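Local coordinates for P-granule scaffold protein (Caenorhabditis japonica, PDB 5W4D), which probably serves as a scaffold of P granules, the germ granules of nematodes, whose assembly is needed for mRNA repression, at residues A[48-53]-A[209-214]; A[19-24]-A[61-66]; A[12-17]-A[199-204]. The protein carries 2 engineered substitutions. One frame throughout, in Å; residues are numbered along the deposited sequence. Where two conformers were deposited one is given.

Contacts 1 and 3 bring C-terminal helices against early parts of the chain; contact 2 joins two early helices. Contact 3 joins the N-terminal hairpin to helix 187-204, and contact 1 joins the loop after helix 42-47 to helix 206-213. Their centres lie about 15 Å apart and they touch: Arg213 NH2 forms a 2.8 Å salt bridge with Asp202 OD2. Contact 2 is the most central, its centre about 10 Å from that of the chain. It meets contact 3, about 17 Å away between centres, where Ala23 packs on Ile14 and Thr16. Nearest atoms of contacts 1 and 2 are about 5 Å apart, without touching. All lie within one chain; contacts 2 and 3 add a hydrogen bond.

Contact 1. Residues A[48-53]-A[209-214]; sequences FGASDK and ADIMRN. Engineered in segment 209-214: Met212 (natural residue Ile).
The Phe48 ring is met obliquely by the selenium of Met212, a Met-aromatic contact. The selenium sits 4.9 Å from the ring centroid and 56° off the ring normal. Its nearest ring atom is CD1, with Phe48 CD1 to Met212 SE 3.8 Å. Met212 is an engineered selenomethionine in place of isoleucine. Its CG lies opposite the backbone N (chi1 -153°), and the chain runs past the Phe48 carbonyl before the selenium meets the ring. That carbonyl oxygen receives a CA-H...O contact, Met212 CA to Phe48 O 3.1 Å. Ile211 adds its CG2 branch: Ile211 CG2 touches Ala50 CB at 4.0 Å and also lies against Phe48 O. Gly49 has positive phi and is the C-prime residue of the Schellman motif that ends helix 42-47. A side chain at Gly49 would press on Met212 CA and Ile211 O, so the glycine lets the turn come close. Helix 206-213 lies between this helix end and helix 187-204, on which Met212 packs at Arg194 and Phe197.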
loop_
_atom_site.group_PDB
_atom_site.type_symbol
_atom_site.label_atom_id
_atom_site.label_comp_id
_atom_site.label_asym_id
_atom_site.label_seq_id
_atom_site.Cartn_x
_atom_site.Cartn_y
_atom_site.Cartn_z
ATOM N N PHE A 48 19.775 -10.081 13.397
ATOM C CA PHE A 48 19.304 -9.735 14.740
ATOM C C PHE A 48 20.286 -8.863 15.498
ATOM O O PHE A 48 20.058 -8.573 16.680
ATOM C CB PHE A 48 18.948 -10.996 15.525
ATOM C CG PHE A 48 17.661 -11.608 15.076
ATOM C CD1 PHE A 48 16.450 -11.091 15.517
ATOM C CD2 PHE A 48 17.639 -12.656 14.149
ATOM C CE1 PHE A 48 15.261 -11.628 15.066
ATOM C CE2 PHE A 48 16.438 -13.179 13.695
ATOM C CZ PHE A 48 15.244 -12.646 14.165
ATOM N N GLY A 49 21.344 -8.403 14.841
ATOM C CA GLY A 49 22.228 -7.441 15.465
ATOM C C GLY A 49 23.220 -8.023 16.441
ATOM O O GLY A 49 23.859 -7.266 17.181
ATOM N N ALA A 50 23.411 -9.339 16.428
ATOM C CA ALA A 50 24.316 -9.987 17.367
ATOM C C ALA A 50 25.743 -10.068 16.854
ATOM O O ALA A 50 26.670 -10.327 17.649
ATOM C CB ALA A 50 23.807 -11.399 17.679
ATOM N N SER A 51 25.937 -9.857 15.555
ATOM C CA SER A 51 27.260 -9.792 14.951
ATOM C C SER A 51 27.223 -8.777 13.829
ATOM O O SER A 51 26.189 -8.587 13.184
ATOM C CB SER A 51 27.721 -11.137 14.395
ATOM O OG SER A 51 28.970 -10.986 13.729
ATOM N N ASP A 52 28.361 -8.127 13.591
ATOM C CA ASP A 52 28.504 -7.263 12.426
ATOM C C ASP A 52 29.143 -7.979 11.239
ATOM O O ASP A 52 29.328 -7.353 10.185
ATOM C CB ASP A 52 29.326 -6.016 12.786
ATOM C CG ASP A 52 30.804 -6.326 12.988
ATOM O OD1 ASP A 52 31.126 -7.383 13.582
ATOM O OD2 ASP A 52 31.648 -5.516 12.544
ATOM N N LYS A 53 29.469 -9.263 11.367
ATOM C CA LYS A 53 30.045 -10.015 10.257
ATOM C C LYS A 53 28.967 -10.356 9.236
ATOM O O LYS A 53 27.919 -10.906 9.586
ATOM C CB LYS A 53 30.710 -11.296 10.752
ATOM C CG LYS A 53 32.008 -11.035 11.514
ATOM C CD LYS A 53 32.784 -12.319 11.785
ATOM C CE LYS A 53 34.074 -12.048 12.551
ATOM N NZ LYS A 53 34.790 -13.313 12.873
ATOM N N ALA A 209 14.990 -8.995 21.212
ATOM C CA ALA A 209 14.708 -7.661 20.708
ATOM C C ALA A 209 15.729 -6.644 21.218
ATOM O O ALA A 209 16.124 -5.730 20.485
ATOM C CB ALA A 209 13.301 -7.265 21.135
ATOM N N ASP A 210 16.185 -6.811 22.466
ATOM C CA ASP A 210 17.156 -5.884 23.056
ATOM C C ASP A 210 18.503 -5.952 22.339
ATOM O O ASP A 210 19.193 -4.933 22.186
ATOM C CB ASP A 210 17.316 -6.216 24.542
ATOM C CG ASP A 210 18.228 -5.234 25.262
ATOM O OD1 ASP A 210 17.876 -4.036 25.320
ATOM O OD2 ASP A 210 19.294 -5.663 25.756
ATOM N N ILE A 211 18.912 -7.154 21.929
ATOM C CA ILE A 211 20.112 -7.307 21.108
ATOM C C ILE A 211 19.967 -6.530 19.809
ATOM O O ILE A 211 20.878 -5.819 19.374
ATOM C CB ILE A 211 20.387 -8.796 20.821
ATOM C CG1 ILE A 211 20.552 -9.603 22.115
ATOM C CG2 ILE A 211 21.608 -8.963 19.904
ATOM C CD1 ILE A 211 21.672 -9.177 23.003
HETATM N N MSE A 212 18.840 -6.700 19.140
HETATM C CA MSE A 212 18.635 -6.041 17.891
HETATM C C MSE A 212 18.573 -4.513 18.023
HETATM O O MSE A 212 19.064 -3.784 17.164
HETATM C CB MSE A 212 17.372 -6.583 17.275
HETATM C CG MSE A 212 17.463 -6.466 15.859
HETATM SE SE MSE A 212 15.905 -7.309 15.165
HETATM C CE MSE A 212 15.569 -5.784 14.245
ATOM N N ARG A 213 18.005 -4.044 19.136
ATOM C CA ARG A 213 17.852 -2.612 19.366
ATOM C C ARG A 213 19.187 -1.963 19.685
ATOM O O ARG A 213 19.470 -0.848 19.231
ATOM C CB ARG A 213 16.884 -2.402 20.527
ATOM C CG ARG A 213 16.473 -0.975 20.794
ATOM C CD ARG A 213 15.412 -0.969 21.879
ATOM N NE ARG A 213 14.045 -1.064 21.361
ATOM C CZ ARG A 213 13.196 -2.067 21.586
ATOM N NH1 ARG A 213 13.546 -3.114 22.320
ATOM N NH2 ARG A 213 11.962 -2.009 21.084
ATOM N N ASN A 214 19.998 -2.652 20.489
ATOM C CA ASN A 214 21.298 -2.170 20.917
ATOM C C ASN A 214 22.325 -3.083 20.284
ATOM O O ASN A 214 22.724 -2.858 19.122
ATOM C CB ASN A 214 21.386 -2.156 22.452
ATOM C CG ASN A 214 20.292 -1.337 23.097
ATOM O OD1 ASN A 214 19.862 -0.320 22.558
ATOM N ND2 ASN A 214 19.848 -1.764 24.276
#

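Contact 2. Residues A[19-24]-A[61-66]; sequences FPNLAL and VQMLFP. Engineered in segment 61-66: Met63 (natural residue Ile).
Met63 and Asn21 have the most surface buried here, and they meet twice. Asn21 has two conformers, and what follows holds for one of them. In it Asn21 ND2 donates to the backbone oxygen of Met63, with Asn21 ND2 to Met63 O 3.0 Å and an N-H...O angle of 157°. The donor lies in the carbonyl plane, on a lone pair, and the oxygen is only 10° out of the amide plane. Asn21 CG stands opposite its backbone N (chi1 -162°), which carries the amide across to the end of helix 57-64. Asn21 ND2 also lies 3.5 Å from Met63 SE, the two side chains crossing at a slant. Pro66 closes in on the amide as well, with Pro66 CG 3.6 Å from Asn21 ND2.

Met63 is an engineered selenomethionine; the natural residue is isoleucine. Its chain bends at chi2 and chi3, and Met63 SE comes within 3.8 Å of Leu22 N. Its terminal methyl then reaches the leucine side chain, with Met63 CE to Leu22 CD1 4.2 Å. These two side chains cross at about a right angle. Phe19, at the N-cap position of helix 20-28, adds a looser contact: Phe19 CD1 is 4.1 Å from Leu64 CD2.

Phe43 of helix 42-47 touches Phe19, Leu22 and Met63, and helix 169-179 packs on Phe19 and Leu22. The chemistry is that of a mainly apolar helix-helix interface with one polar link. Near the C-terminal end of helix 57-64, the asparagine amide can satisfy a backbone carbonyl of a buried residue.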
loop_
_atom_site.group_PDB
_atom_site.type_symbol
_atom_site.label_atom_id
_atom_site.label_comp_id
_atom_site.label_asym_id
_atom_site.label_seq_id
_atom_site.Cartn_x
_atom_site.Cartn_y
_atom_site.Cartn_z
ATOM N N PHE A 19 10.854 -15.235 4.728
ATOM C CA PHE A 19 11.958 -15.761 5.548
ATOM C C PHE A 19 11.479 -16.691 6.666
ATOM O O PHE A 19 11.936 -16.585 7.806
ATOM C CB PHE A 19 12.781 -14.599 6.128
ATOM C CG PHE A 19 13.464 -13.754 5.081
ATOM C CD1 PHE A 19 14.568 -14.223 4.397
ATOM C CD2 PHE A 19 12.992 -12.482 4.776
ATOM C CE1 PHE A 19 15.174 -13.465 3.435
ATOM C CE2 PHE A 19 13.605 -11.704 3.791
ATOM C CZ PHE A 19 14.695 -12.210 3.120
ATOM N N PRO A 20 10.627 -17.674 6.353
ATOM C CA PRO A 20 10.118 -18.561 7.422
ATOM C C PRO A 20 11.198 -19.375 8.108
ATOM O O PRO A 20 11.089 -19.582 9.320
ATOM C CB PRO A 20 9.128 -19.480 6.684
ATOM C CG PRO A 20 9.506 -19.415 5.311
ATOM C CD PRO A 20 10.006 -18.001 5.069
ATOM N N ASN A 21 12.205 -19.894 7.385
ATOM C CA ASN A 21 13.202 -20.707 8.088
ATOM C C ASN A 21 14.086 -19.849 8.989
ATOM O O ASN A 21 14.555 -20.328 10.037
ATOM C CB ASN A 21 14.045 -21.502 7.100
ATOM C CG ASN A 21 14.782 -22.657 7.760
ATOM O OD1 ASN A 21 14.253 -23.340 8.637
ATOM N ND2 ASN A 21 16.004 -22.895 7.319
ATOM N N LEU A 22 14.304 -18.579 8.630
ATOM C CA LEU A 22 15.066 -17.671 9.493
ATOM C C LEU A 22 14.278 -17.358 10.767
ATOM O O LEU A 22 14.835 -17.328 11.877
ATOM C CB LEU A 22 15.388 -16.401 8.709
ATOM C CG LEU A 22 16.065 -15.247 9.461
ATOM C CD1 LEU A 22 17.479 -15.658 9.911
ATOM C CD2 LEU A 22 16.144 -14.027 8.556
ATOM N N ALA A 23 12.964 -17.168 10.633
ATOM C CA ALA A 23 12.125 -16.947 11.813
ATOM C C ALA A 23 12.129 -18.176 12.721
ATOM O O ALA A 23 12.249 -18.057 13.948
ATOM C CB ALA A 23 10.704 -16.620 11.373
ATOM N N LEU A 24 12.014 -19.371 12.133
ATOM C CA LEU A 24 12.073 -20.594 12.926
ATOM C C LEU A 24 13.414 -20.718 13.634
ATOM O O LEU A 24 13.479 -21.175 14.783
ATOM C CB LEU A 24 11.822 -21.823 12.044
ATOM C CG LEU A 24 11.803 -23.177 12.768
ATOM C CD1 LEU A 24 10.785 -23.228 13.937
ATOM C CD2 LEU A 24 11.492 -24.308 11.784
ATOM N N VAL A 61 21.522 -18.826 0.798
ATOM C CA VAL A 61 20.889 -19.911 0.053
ATOM C C VAL A 61 20.561 -21.087 0.962
ATOM O O VAL A 61 19.467 -21.649 0.871
ATOM C CB VAL A 61 21.772 -20.344 -1.136
ATOM C CG1 VAL A 61 21.161 -21.569 -1.837
ATOM C CG2 VAL A 61 21.920 -19.202 -2.121
ATOM N N GLN A 62 21.487 -21.483 1.855
ATOM C CA GLN A 62 21.220 -22.656 2.696
ATOM C C GLN A 62 20.096 -22.387 3.701
ATOM O O GLN A 62 19.346 -23.307 4.046
ATOM C CB GLN A 62 22.490 -23.116 3.433
ATOM C CG GLN A 62 23.646 -23.531 2.516
ATOM C CD GLN A 62 23.214 -24.480 1.403
ATOM O OE1 GLN A 62 22.406 -25.386 1.617
ATOM N NE2 GLN A 62 23.729 -24.248 0.193
HETATM N N MSE A 63 19.950 -21.150 4.165
HETATM C CA MSE A 63 18.841 -20.807 5.055
HETATM C C MSE A 63 17.492 -20.841 4.315
HETATM O O MSE A 63 16.475 -21.292 4.873
HETATM C CB MSE A 63 19.076 -19.436 5.689
HETATM C CG MSE A 63 17.981 -18.930 6.587
HETATM SE SE MSE A 63 17.805 -19.991 8.201
HETATM C CE MSE A 63 19.361 -19.309 9.152
ATOM N N LEU A 64 17.502 -20.404 3.051
ATOM C CA LEU A 64 16.292 -20.414 2.236
ATOM C C LEU A 64 15.889 -21.823 1.788
ATOM O O LEU A 64 14.686 -22.106 1.691
ATOM C CB LEU A 64 16.504 -19.514 1.015
ATOM C CG LEU A 64 16.569 -18.005 1.281
ATOM C CD1 LEU A 64 16.696 -17.292 -0.049
ATOM C CD2 LEU A 64 15.394 -17.496 2.059
ATOM N N PHE A 65 16.860 -22.724 1.563
ATOM C CA PHE A 65 16.617 -24.056 1.008
ATOM C C PHE A 65 17.318 -25.107 1.866
ATOM O O PHE A 65 18.266 -25.779 1.416
ATOM C CB PHE A 65 17.089 -24.154 -0.441
ATOM C CG PHE A 65 16.448 -23.156 -1.368
ATOM C CD1 PHE A 65 15.248 -23.438 -2.021
ATOM C CD2 PHE A 65 17.074 -21.961 -1.634
ATOM C CE1 PHE A 65 14.664 -22.525 -2.882
ATOM C CE2 PHE A 65 16.500 -21.034 -2.483
ATOM C CZ PHE A 65 15.286 -21.334 -3.138
ATOM N N PRO A 66 16.854 -25.299 3.098
ATOM C CA PRO A 66 17.441 -26.358 3.934
ATOM C C PRO A 66 17.227 -27.728 3.319
ATOM O O PRO A 66 16.288 -27.969 2.552
ATOM C CB PRO A 66 16.697 -26.222 5.269
ATOM C CG PRO A 66 15.449 -25.514 4.959
ATOM C CD PRO A 66 15.765 -24.599 3.793
#

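Contact 3. Residues A[12-17]-A[199-204]; sequences LGIRTY and NRLDQT
The guanidinium of Arg200 lies with one face against Gly13, whose CA sits 3.5 Å above its plane and toward its rim. The arginine chain bends at chi2 (61°), folding its end along the glycine backbone, and Arg200 CG rests 3.3 Å from Gly13 O. Arg200 NH1 donates to Gln203 OE1 at 2.9 Å; NH1 meets a lone pair of OE1, and OE1 is tilted 21° from the guanidinium plane. Arg200 NH2 makes a salt bridge to Glu10, which also accepts from Gly13 N.

Thr204 comes from the next turn. Its OG1 donates to the backbone oxygen of Leu12 from above the carbonyl plane, Thr204 OG1 to Leu12 O 2.8 Å. Leu12 and Thr204 run antiparallel, Leu12 CG to Thr204 CB 4.2 Å. Ile14 and Leu201 lie alongside with their ends in the same direction, Ile14 CG1 to Leu201 CD1 3.9 Å. A side chain at Gly13 would clash with Thr204 OG1, and at its backbone angles also with Leu12 O.

An alanine at Arg200 would probably leave Glu10 without this charge partner and Gln203 OE1 without the arginine donor. Mixed chemistry thus docks the hairpin turn on helix 187-204: polar around Gly13, apolar at Ile14.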
loop_
_atom_site.group_PDB
_atom_site.type_symbol
_atom_site.label_atom_id
_atom_site.label_comp_id
_atom_site.label_asym_id
_atom_site.label_seq_id
_atom_site.Cartn_x
_atom_site.Cartn_y
_atom_site.Cartn_z
ATOM N N LEU A 12 5.976 -17.204 16.795
ATOM C CA LEU A 12 6.169 -16.597 18.123
ATOM C C LEU A 12 6.625 -15.131 18.050
ATOM O O LEU A 12 7.668 -14.728 18.581
ATOM C CB LEU A 12 7.131 -17.456 18.950
ATOM C CG LEU A 12 7.239 -17.208 20.459
ATOM C CD1 LEU A 12 5.866 -17.328 21.105
ATOM C CD2 LEU A 12 8.141 -18.259 21.042
ATOM N N GLY A 13 5.787 -14.320 17.398
ATOM C CA GLY A 13 6.000 -12.908 17.275
ATOM C C GLY A 13 6.767 -12.462 16.037
ATOM O O GLY A 13 6.963 -11.255 15.859
ATOM N N ILE A 14 7.227 -13.388 15.197
ATOM C CA ILE A 14 7.911 -13.031 13.953
ATOM C C ILE A 14 7.001 -13.415 12.792
ATOM O O ILE A 14 6.875 -14.598 12.455
ATOM C CB ILE A 14 9.270 -13.712 13.827
ATOM C CG1 ILE A 14 10.117 -13.426 15.084
ATOM C CG2 ILE A 14 9.975 -13.202 12.588
ATOM C CD1 ILE A 14 11.453 -14.133 15.102
ATOM N N ARG A 15 6.354 -12.409 12.195
ATOM C CA ARG A 15 5.456 -12.571 11.061
ATOM C C ARG A 15 6.244 -12.383 9.770
ATOM O O ARG A 15 6.931 -11.363 9.586
ATOM C CB ARG A 15 4.320 -11.554 11.181
ATOM C CG ARG A 15 3.337 -11.494 10.059
ATOM C CD ARG A 15 2.211 -10.455 10.368
ATOM N NE ARG A 15 1.417 -10.029 9.207
ATOM C CZ ARG A 15 0.316 -10.643 8.765
ATOM N NH1 ARG A 15 -0.148 -11.731 9.373
ATOM N NH2 ARG A 15 -0.357 -10.150 7.727
ATOM N N THR A 16 6.151 -13.372 8.869
ATOM C CA THR A 16 7.009 -13.383 7.697
ATOM C C THR A 16 6.311 -14.093 6.547
ATOM O O THR A 16 5.537 -15.022 6.765
ATOM C CB THR A 16 8.345 -14.085 8.022
ATOM O OG1 THR A 16 9.228 -14.046 6.899
ATOM C CG2 THR A 16 8.194 -15.540 8.433
ATOM N N TYR A 17 6.622 -13.657 5.328
ATOM C CA TYR A 17 6.345 -14.419 4.111
ATOM C C TYR A 17 7.642 -14.966 3.526
ATOM O O TYR A 17 7.752 -16.170 3.264
ATOM C CB TYR A 17 5.610 -13.576 3.032
ATOM C CG TYR A 17 5.543 -14.385 1.764
ATOM C CD1 TYR A 17 4.731 -15.512 1.716
ATOM C CD2 TYR A 17 6.347 -14.092 0.694
ATOM C CE1 TYR A 17 4.719 -16.344 0.615
ATOM C CE2 TYR A 17 6.349 -14.919 -0.450
ATOM C CZ TYR A 17 5.534 -16.038 -0.466
ATOM O OH TYR A 17 5.525 -16.889 -1.566
ATOM N N ASN A 199 8.665 -3.571 18.129
ATOM C CA ASN A 199 7.505 -3.384 18.994
ATOM C C ASN A 199 6.734 -4.686 19.143
ATOM O O ASN A 199 6.186 -4.975 20.212
ATOM C CB ASN A 199 6.598 -2.280 18.443
ATOM C CG ASN A 199 7.172 -0.899 18.652
ATOM O OD1 ASN A 199 8.047 -0.695 19.497
ATOM N ND2 ASN A 199 6.672 0.074 17.876
ATOM N N ARG A 200 6.704 -5.498 18.086
ATOM C CA ARG A 200 6.086 -6.816 18.141
ATOM C C ARG A 200 6.996 -7.848 18.817
ATOM O O ARG A 200 6.545 -8.609 19.686
ATOM C CB ARG A 200 5.687 -7.259 16.721
ATOM C CG ARG A 200 5.110 -8.633 16.701
ATOM C CD ARG A 200 3.809 -8.784 17.564
ATOM N NE ARG A 200 3.257 -10.143 17.428
ATOM C CZ ARG A 200 2.849 -10.918 18.435
ATOM N NH1 ARG A 200 2.854 -10.489 19.692
ATOM N NH2 ARG A 200 2.429 -12.150 18.176
ATOM N N LEU A 201 8.284 -7.883 18.461
ATOM C CA LEU A 201 9.168 -8.895 19.034
ATOM C C LEU A 201 9.335 -8.701 20.540
ATOM O O LEU A 201 9.505 -9.686 21.268
ATOM C CB LEU A 201 10.537 -8.854 18.327
ATOM C CG LEU A 201 11.507 -9.959 18.710
ATOM C CD1 LEU A 201 10.954 -11.307 18.279
ATOM C CD2 LEU A 201 12.897 -9.694 18.130
ATOM N N ASP A 202 9.302 -7.446 21.010
ATOM C CA ASP A 202 9.332 -7.145 22.447
ATOM C C ASP A 202 8.284 -7.933 23.215
ATOM O O ASP A 202 8.459 -8.201 24.422
ATOM C CB ASP A 202 9.040 -5.668 22.716
ATOM C CG ASP A 202 10.227 -4.780 22.577
ATOM O OD1 ASP A 202 11.379 -5.245 22.653
ATOM O OD2 ASP A 202 9.986 -3.561 22.405
ATOM N N GLN A 203 7.152 -8.239 22.567
ATOM C CA GLN A 203 6.027 -8.883 23.243
ATOM C C GLN A 203 6.290 -10.362 23.511
ATOM O O GLN A 203 5.727 -10.921 24.463
ATOM C CB GLN A 203 4.734 -8.684 22.440
ATOM C CG GLN A 203 4.365 -7.199 22.203
ATOM C CD GLN A 203 3.067 -6.990 21.468
ATOM O OE1 GLN A 203 2.638 -7.805 20.651
ATOM N NE2 GLN A 203 2.403 -5.883 21.781
ATOM N N THR A 204 7.133 -11.017 22.700
ATOM C CA THR A 204 7.388 -12.442 22.797
ATOM C C THR A 204 8.824 -12.786 23.167
ATOM O O THR A 204 9.033 -13.743 23.917
ATOM C CB THR A 204 7.055 -13.145 21.468
ATOM O OG1 THR A 204 7.903 -12.604 20.456
ATOM C CG2 THR A 204 5.573 -12.916 21.081
#